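Local coordinates for fructosyl amine: oxygen oxidoreductase (Aspergillus fumigatus, PDB 3DJE), which oxidatively deglycates fructosyl amino acids as a flavoenzyme, using oxygen as electron acceptor and carrying a covalently held FAD, at residues A[14-18]-A[366-370]; A[45-49]-A[333-337]. All blocks are in the same frame, centred on the assembly; numbering follows the deposited sequence.

Both interactions close round the same FAD, and their centres lie 11 Å apart in the buried middle of the chain. Along the sequence the order is 14-18, 45-49, 333-337, 366-370, which nests interaction 2 inside the loop closed by interaction 1. Interaction 1 joins the start of helix 16-27 to the loop that follows strand 356-360 of the six-stranded sheet; interaction 2 joins the loop after strand 33-37 of that sheet to strand 331-339 of the ten-stranded sheet. They touch where Gly48 CA lies 3.5 Å from Thr16 OG1. Each interaction thus pairs a segment on the pyrophosphate, 14-18 or 45-49, with one on the flavin, 366-370 or 333-337.

Interaction 1: A[14-18]-A[366-370]; sequences AGTWG and GFKYL. With FAD (flavin-adenine dinucleotide), chain C; FSA (1-S-(carboxymethyl)-1-thio-beta-D-fructopyranose), chain D.
Gly366 meets Trp17 through its carbonyl: Trp17 NE1 donates to Gly366 O at 3.0 Å, nearly straight (169°). The acceptor lies at the indole edge, almost in the ring plane, yet the donor stands well above the carbonyl plane. Tyr369 N reaches the same oxygen from the opposite face, so two donors grip it. Gly366 N in turn bonds FAD O3' on the ribityl chain.

Phe367 N donates to FAD N1, while its ring swings back to Thr16. With CG anti to the backbone N (chi1 -175°), CD1 comes 3.6 Å from Thr16 CG2; the two side chains cross at about a right angle, and the methyl approaches the ring obliquely.

On the other side of this contact is the phosphate-binding turn of a Rossmann-type FAD domain, where Gly15 occupies the N-cap of helix 16-27. Thr16 N donates to FAD O1A and Trp17 N to FAD O2P, both in nearly straight bonds, so consecutive amides at the helix start hold both phosphates. Thr16 OG1 receives a hydrogen bond from FAD O4' and gives one to O1A, linking ribityl and pyrophosphate.

The CB of Lys368 points away from 14-18. Bends at chi3 and chi4 fold its chain back over FAD O2, so that NZ donates to that oxygen at 2.9 Å and to the carboxylate oxygen OAB of the bound FSA at 2.6 Å, with Arg365 O a further partner; Lys368 N also bonds O2. NZ thus bridges flavin and substrate analogue, and the donors at N1 and O2 would be expected to stabilise negative charge there in a reduced flavin.

Tyr369 packs its CB near the indole, and Phe345 meets the rings of Trp17 and Tyr369 edge-to-face. Leu370 finishes the segment by bringing CD1 to 3.3 Å from Thr16 O.

Interaction 2: A[45-49]-A[333-337]; sequences ISAGN and RICWC. With FAD (flavin-adenine dinucleotide), chain C.
Arg333 reaches from strand 331-339 into the turn at 46-49, where a single nitrogen, NH1, donates to both Ser46 O (2.9 Å) and Asn49 O (3.0 Å). Its first torsion sets CG between the backbone N and the carbonyl carbon (chi1 81°), and the chain then runs extended to NE, bringing the guanidinium edge to the turn. Both acceptors are tilted by about 20° from the guanidinium plane. Asn49 N meets Ser46 O from the face opposite NH1, closing the type I turn. Two waters lie in plane at the guanidinium edge: one links NH2 to Ile45 O and Trp336 N, the other links NE to Asn49 O. Asn49 directs its own amide nitrogen elsewhere, to Ile435 O and Ser43 O.

Ser46 turns OG anti to its backbone N (chi1 169°), where it accepts from Gly48 N in an ST turn and donates to FAD O1A at 2.7 Å. Ala47 N donates to FAD O2A in a nearly linear bond, and Ala47 CB fits against Trp336 O (3.4 Å) and Cys335 SG.

Cys335 SG is covalently bound to the flavin 8-methyl carbon, C8M, at 1.7 Å. The cysteinyl link agrees with membership of the MSOX/MTOX family. The chemistry therefore implies a cofactor fixed from both sides of this contact, the pyrophosphate by hydrogen bonds from the turn and the isoalloxazine by a thioether from the strand, while the probably cationic arginine ties the turn to the strand.

Interaction 1: A[14-18]-A[366-370]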
# COMPACT_ATOMS: atom_id res chain seq x y z
N ALA A 14 8.31 -4.63 10.02
CA ALA A 14 8.01 -3.32 10.60
C ALA A 14 7.49 -2.33 9.55
O ALA A 14 7.79 -1.13 9.60
CB ALA A 14 9.26 -2.76 11.31
N GLY A 15 6.72 -2.84 8.59
CA GLY A 15 6.12 -2.01 7.56
C GLY A 15 4.81 -1.43 8.04
O GLY A 15 4.60 -1.23 9.25
N THR A 16 3.93 -1.17 7.10
CA THR A 16 2.68 -0.47 7.41
C THR A 16 1.85 -1.22 8.47
O THR A 16 1.48 -0.67 9.52
CB THR A 16 1.83 -0.27 6.15
OG1 THR A 16 2.66 0.21 5.08
CG2 THR A 16 0.72 0.72 6.43
N TRP A 17 1.56 -2.48 8.18
CA TRP A 17 0.66 -3.24 9.03
C TRP A 17 1.35 -3.81 10.27
O TRP A 17 0.74 -3.88 11.34
CB TRP A 17 -0.03 -4.32 8.19
CG TRP A 17 -1.09 -3.77 7.26
CD1 TRP A 17 -1.26 -2.47 6.85
CD2 TRP A 17 -2.13 -4.52 6.64
NE1 TRP A 17 -2.36 -2.37 6.03
CE2 TRP A 17 -2.91 -3.62 5.88
CE3 TRP A 17 -2.48 -5.89 6.66
CZ2 TRP A 17 -4.02 -4.04 5.15
CZ3 TRP A 17 -3.60 -6.30 5.93
CH2 TRP A 17 -4.34 -5.37 5.18
N GLY A 18 2.64 -4.16 10.15
CA GLY A 18 3.43 -4.58 11.32
C GLY A 18 3.53 -3.45 12.34
O GLY A 18 3.35 -3.67 13.55
N GLY A 366 -3.58 -0.93 1.05
CA GLY A 366 -3.58 -1.03 2.50
C GLY A 366 -3.01 0.14 3.28
O GLY A 366 -3.09 0.13 4.52
N PHE A 367 -2.41 1.15 2.63
CA PHE A 367 -1.75 2.15 3.44
C PHE A 367 -2.72 2.94 4.31
O PHE A 367 -2.43 3.23 5.48
CB PHE A 367 -0.86 3.15 2.70
CG PHE A 367 -0.14 4.06 3.66
CD1 PHE A 367 0.99 3.60 4.34
CD2 PHE A 367 -0.68 5.30 4.00
CE1 PHE A 367 1.63 4.41 5.32
CE2 PHE A 367 -0.05 6.11 4.97
CZ PHE A 367 1.09 5.65 5.63
N LYS A 368 -3.84 3.28 3.71
CA LYS A 368 -4.80 4.16 4.38
C LYS A 368 -5.28 3.59 5.71
O LYS A 368 -5.81 4.34 6.53
CB LYS A 368 -5.97 4.50 3.46
CG LYS A 368 -6.84 3.33 3.09
CD LYS A 368 -7.89 3.73 2.03
CE LYS A 368 -7.31 3.88 0.62
NZ LYS A 368 -6.78 2.59 0.06
N TYR A 369 -5.11 2.27 5.92
CA TYR A 369 -5.51 1.62 7.19
C TYR A 369 -4.45 1.66 8.29
O TYR A 369 -4.63 1.07 9.37
CB TYR A 369 -5.96 0.17 6.92
CG TYR A 369 -7.03 0.11 5.86
CD1 TYR A 369 -8.38 0.20 6.19
CD2 TYR A 369 -6.69 -0.00 4.51
CE1 TYR A 369 -9.36 0.16 5.22
CE2 TYR A 369 -7.65 -0.04 3.54
CZ TYR A 369 -8.98 0.05 3.88
OH TYR A 369 -9.92 0.02 2.87
N LEU A 370 -3.35 2.37 8.05
CA LEU A 370 -2.30 2.48 9.06
C LEU A 370 -2.84 2.81 10.47
O LEU A 370 -2.41 2.20 11.45
CB LEU A 370 -1.24 3.51 8.64
CG LEU A 370 -0.14 3.79 9.68
CD1 LEU A 370 0.69 2.54 10.01
CD2 LEU A 370 0.78 4.94 9.25
PA FAD C . 4.96 -3.19 3.79
O1A FAD C . 4.63 -1.87 4.35
O2A FAD C . 5.63 -3.25 2.45
O5B FAD C . 5.83 -3.88 4.91
C5B FAD C . 6.47 -5.15 4.73
C4B FAD C . 7.65 -5.19 5.70
O4B FAD C . 8.10 -6.56 5.63
C3B FAD C . 8.79 -4.31 5.12
O3B FAD C . 9.15 -3.27 6.04
C2B FAD C . 9.92 -5.33 4.94
O2B FAD C . 11.23 -4.78 5.28
C1B FAD C . 9.47 -6.49 5.87
N9A FAD C . 10.28 -7.70 5.53
C8A FAD C . 10.64 -8.15 4.31
N7A FAD C . 11.41 -9.25 4.46
C5A FAD C . 11.54 -9.48 5.77
C6A FAD C . 12.22 -10.44 6.53
N6A FAD C . 12.96 -11.39 5.91
N1A FAD C . 12.14 -10.39 7.87
C2A FAD C . 11.42 -9.44 8.49
N3A FAD C . 10.76 -8.51 7.80
C4A FAD C . 10.81 -8.51 6.45
N1 FAD C . -2.34 2.28 -0.37
C2 FAD C . -3.25 3.28 -0.02
O2 FAD C . -4.04 3.13 0.92
N3 FAD C . -3.26 4.47 -0.74
C4 FAD C . -2.40 4.68 -1.82
O4 FAD C . -2.44 5.75 -2.44
C4X FAD C . -1.51 3.66 -2.17
N5 FAD C . -0.64 3.84 -3.25
C5X FAD C . 0.36 2.90 -3.48
C6 FAD C . 1.34 3.19 -4.43
C7 FAD C . 2.38 2.30 -4.65
C7M FAD C . 3.42 2.66 -5.72
C8 FAD C . 2.46 1.12 -3.92
C8M FAD C . 3.66 0.16 -4.12
C9 FAD C . 1.48 0.84 -2.95
C9A FAD C . 0.43 1.73 -2.72
N10 FAD C . -0.58 1.47 -1.77
C10 FAD C . -1.49 2.48 -1.44
C1' FAD C . -0.67 0.16 -1.12
C2' FAD C . 0.04 0.21 0.24
O2' FAD C . 1.28 0.94 0.12
C3' FAD C . 0.30 -1.21 0.72
O3' FAD C . -0.91 -1.99 0.56
C4' FAD C . 0.69 -1.26 2.20
O4' FAD C . 1.67 -0.27 2.52
C5' FAD C . 1.26 -2.65 2.52
O5' FAD C . 1.58 -2.74 3.91
P FAD C . 2.27 -4.06 4.50
O1P FAD C . 1.45 -5.25 4.11
O2P FAD C . 2.54 -3.77 5.92
O3P FAD C . 3.68 -4.16 3.74
OAB FSA D . -6.14 2.96 -2.40
CAL FSA D . -6.08 4.01 -3.08
OAA FSA D . -6.94 4.92 -2.98
CAH FSA D . -4.96 4.22 -4.08
SAK FSA D . -3.93 2.80 -4.25
C1 FSA D . -2.91 3.49 -5.53
C2 FSA D . -2.20 2.38 -6.32
O2 FSA D . -1.06 2.92 -7.01
C3 FSA D . -3.15 1.74 -7.35
O3 FSA D . -3.51 2.71 -8.35
C4 FSA D . -2.55 0.48 -7.98
O4 FSA D . -3.55 -0.17 -8.78
C5 FSA D . -2.06 -0.51 -6.92
O5 FSA D . -3.16 -1.10 -6.22
C6 FSA D . -1.13 0.21 -5.95
O6 FSA D . -1.81 1.35 -5.39

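Interaction 2: A[45-49]-A[333-337]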
# COMPACT_ATOMS: atom_id res chain seq x y z
N ILE A 45 12.08 -1.05 1.60
CA ILE A 45 11.19 -1.93 0.82
C ILE A 45 9.75 -1.95 1.33
O ILE A 45 8.90 -2.72 0.84
CB ILE A 45 11.74 -3.38 0.67
CG1 ILE A 45 11.87 -4.07 2.02
CG2 ILE A 45 13.08 -3.36 -0.09
CD1 ILE A 45 12.03 -5.61 1.92
N SER A 46 9.45 -1.14 2.35
CA SER A 46 8.06 -1.00 2.74
C SER A 46 7.29 -0.20 1.69
O SER A 46 7.70 0.90 1.31
CB SER A 46 7.93 -0.33 4.11
OG SER A 46 6.57 0.03 4.34
N ALA A 47 6.16 -0.74 1.27
CA ALA A 47 5.23 -0.01 0.41
C ALA A 47 4.75 1.29 1.08
O ALA A 47 4.30 2.21 0.39
CB ALA A 47 4.07 -0.88 0.04
N GLY A 48 4.86 1.38 2.40
CA GLY A 48 4.39 2.58 3.12
C GLY A 48 5.42 3.68 3.18
O GLY A 48 5.12 4.80 3.62
N ASN A 49 6.64 3.38 2.72
CA ASN A 49 7.71 4.36 2.75
C ASN A 49 7.66 5.23 1.50
O ASN A 49 8.37 4.99 0.51
CB ASN A 49 9.07 3.71 2.93
CG ASN A 49 10.17 4.74 3.17
OD1 ASN A 49 9.94 5.95 3.02
ND2 ASN A 49 11.36 4.27 3.54
N ARG A 333 11.44 4.47 -8.06
CA ARG A 333 11.54 3.12 -7.52
C ARG A 333 10.35 2.25 -7.85
O ARG A 333 9.27 2.74 -8.20
CB ARG A 333 11.74 3.13 -6.00
CG ARG A 333 10.47 3.32 -5.16
CD ARG A 333 10.85 2.98 -3.75
NE ARG A 333 9.82 3.20 -2.72
CZ ARG A 333 9.22 2.21 -2.05
NH1 ARG A 333 8.36 2.48 -1.09
NH2 ARG A 333 9.50 0.94 -2.35
N ILE A 334 10.56 0.95 -7.73
CA ILE A 334 9.44 0.00 -7.70
C ILE A 334 8.99 -0.21 -6.24
O ILE A 334 9.77 -0.05 -5.28
CB ILE A 334 9.78 -1.32 -8.41
CG1 ILE A 334 10.87 -2.10 -7.66
CG2 ILE A 334 10.23 -1.01 -9.89
CD1 ILE A 334 11.17 -3.49 -8.26
N CYS A 335 7.72 -0.57 -6.10
CA CYS A 335 7.05 -0.62 -4.81
C CYS A 335 6.15 -1.85 -4.82
O CYS A 335 5.33 -2.01 -5.74
CB CYS A 335 6.23 0.66 -4.69
SG CYS A 335 5.05 0.75 -3.34
N TRP A 336 6.31 -2.73 -3.82
CA TRP A 336 5.67 -4.04 -3.83
C TRP A 336 4.55 -4.19 -2.82
O TRP A 336 4.67 -3.70 -1.69
CB TRP A 336 6.68 -5.13 -3.49
CG TRP A 336 7.69 -5.42 -4.56
CD1 TRP A 336 8.88 -4.80 -4.75
CD2 TRP A 336 7.58 -6.42 -5.58
NE1 TRP A 336 9.54 -5.35 -5.83
CE2 TRP A 336 8.76 -6.34 -6.36
CE3 TRP A 336 6.60 -7.37 -5.91
CZ2 TRP A 336 9.00 -7.19 -7.45
CZ3 TRP A 336 6.83 -8.22 -7.01
CH2 TRP A 336 8.03 -8.11 -7.77
N CYS A 337 3.50 -4.89 -3.22
CA CYS A 337 2.48 -5.35 -2.27
C CYS A 337 2.11 -6.78 -2.67
O CYS A 337 2.85 -7.43 -3.43
CB CYS A 337 1.28 -4.40 -2.24
SG CYS A 337 0.15 -4.60 -0.80
PA FAD C . 4.96 -3.19 3.79
O1A FAD C . 4.63 -1.87 4.35
O2A FAD C . 5.63 -3.25 2.45
O5B FAD C . 5.83 -3.88 4.91
C5B FAD C . 6.47 -5.15 4.73
C4B FAD C . 7.65 -5.19 5.70
O4B FAD C . 8.10 -6.56 5.63
C3B FAD C . 8.79 -4.31 5.12
O3B FAD C . 9.15 -3.27 6.04
C2B FAD C . 9.92 -5.33 4.94
O2B FAD C . 11.23 -4.78 5.28
C1B FAD C . 9.47 -6.49 5.87
N9A FAD C . 10.28 -7.70 5.53
C8A FAD C . 10.64 -8.15 4.31
N7A FAD C . 11.41 -9.25 4.46
C5A FAD C . 11.54 -9.48 5.77
C6A FAD C . 12.22 -10.44 6.53
N6A FAD C . 12.96 -11.39 5.91
N1A FAD C . 12.14 -10.39 7.87
C2A FAD C . 11.42 -9.44 8.49
N3A FAD C . 10.76 -8.51 7.80
C4A FAD C . 10.81 -8.51 6.45
N1 FAD C . -2.34 2.28 -0.37
C2 FAD C . -3.25 3.28 -0.02
O2 FAD C . -4.04 3.13 0.92
N3 FAD C . -3.26 4.47 -0.74
C4 FAD C . -2.40 4.68 -1.82
O4 FAD C . -2.44 5.75 -2.44
C4X FAD C . -1.51 3.66 -2.17
N5 FAD C . -0.64 3.84 -3.25
C5X FAD C . 0.36 2.90 -3.48
C6 FAD C . 1.34 3.19 -4.43
C7 FAD C . 2.38 2.30 -4.65
C7M FAD C . 3.42 2.66 -5.72
C8 FAD C . 2.46 1.12 -3.92
C8M FAD C . 3.66 0.16 -4.12
C9 FAD C . 1.48 0.84 -2.95
C9A FAD C . 0.43 1.73 -2.72
N10 FAD C . -0.58 1.47 -1.77
C10 FAD C . -1.49 2.48 -1.44
C1' FAD C . -0.67 0.16 -1.12
C2' FAD C . 0.04 0.21 0.24
O2' FAD C . 1.28 0.94 0.12
C3' FAD C . 0.30 -1.21 0.72
O3' FAD C . -0.91 -1.99 0.56
C4' FAD C . 0.69 -1.26 2.20
O4' FAD C . 1.67 -0.27 2.52
C5' FAD C . 1.26 -2.65 2.52
O5' FAD C . 1.58 -2.74 3.91
P FAD C . 2.27 -4.06 4.50
O1P FAD C . 1.45 -5.25 4.11
O2P FAD C . 2.54 -3.77 5.92
O3P FAD C . 3.68 -4.16 3.74
O HOH W 1 8.39 -1.81 -1.82
O HOH W 2 9.26 5.91 -2.01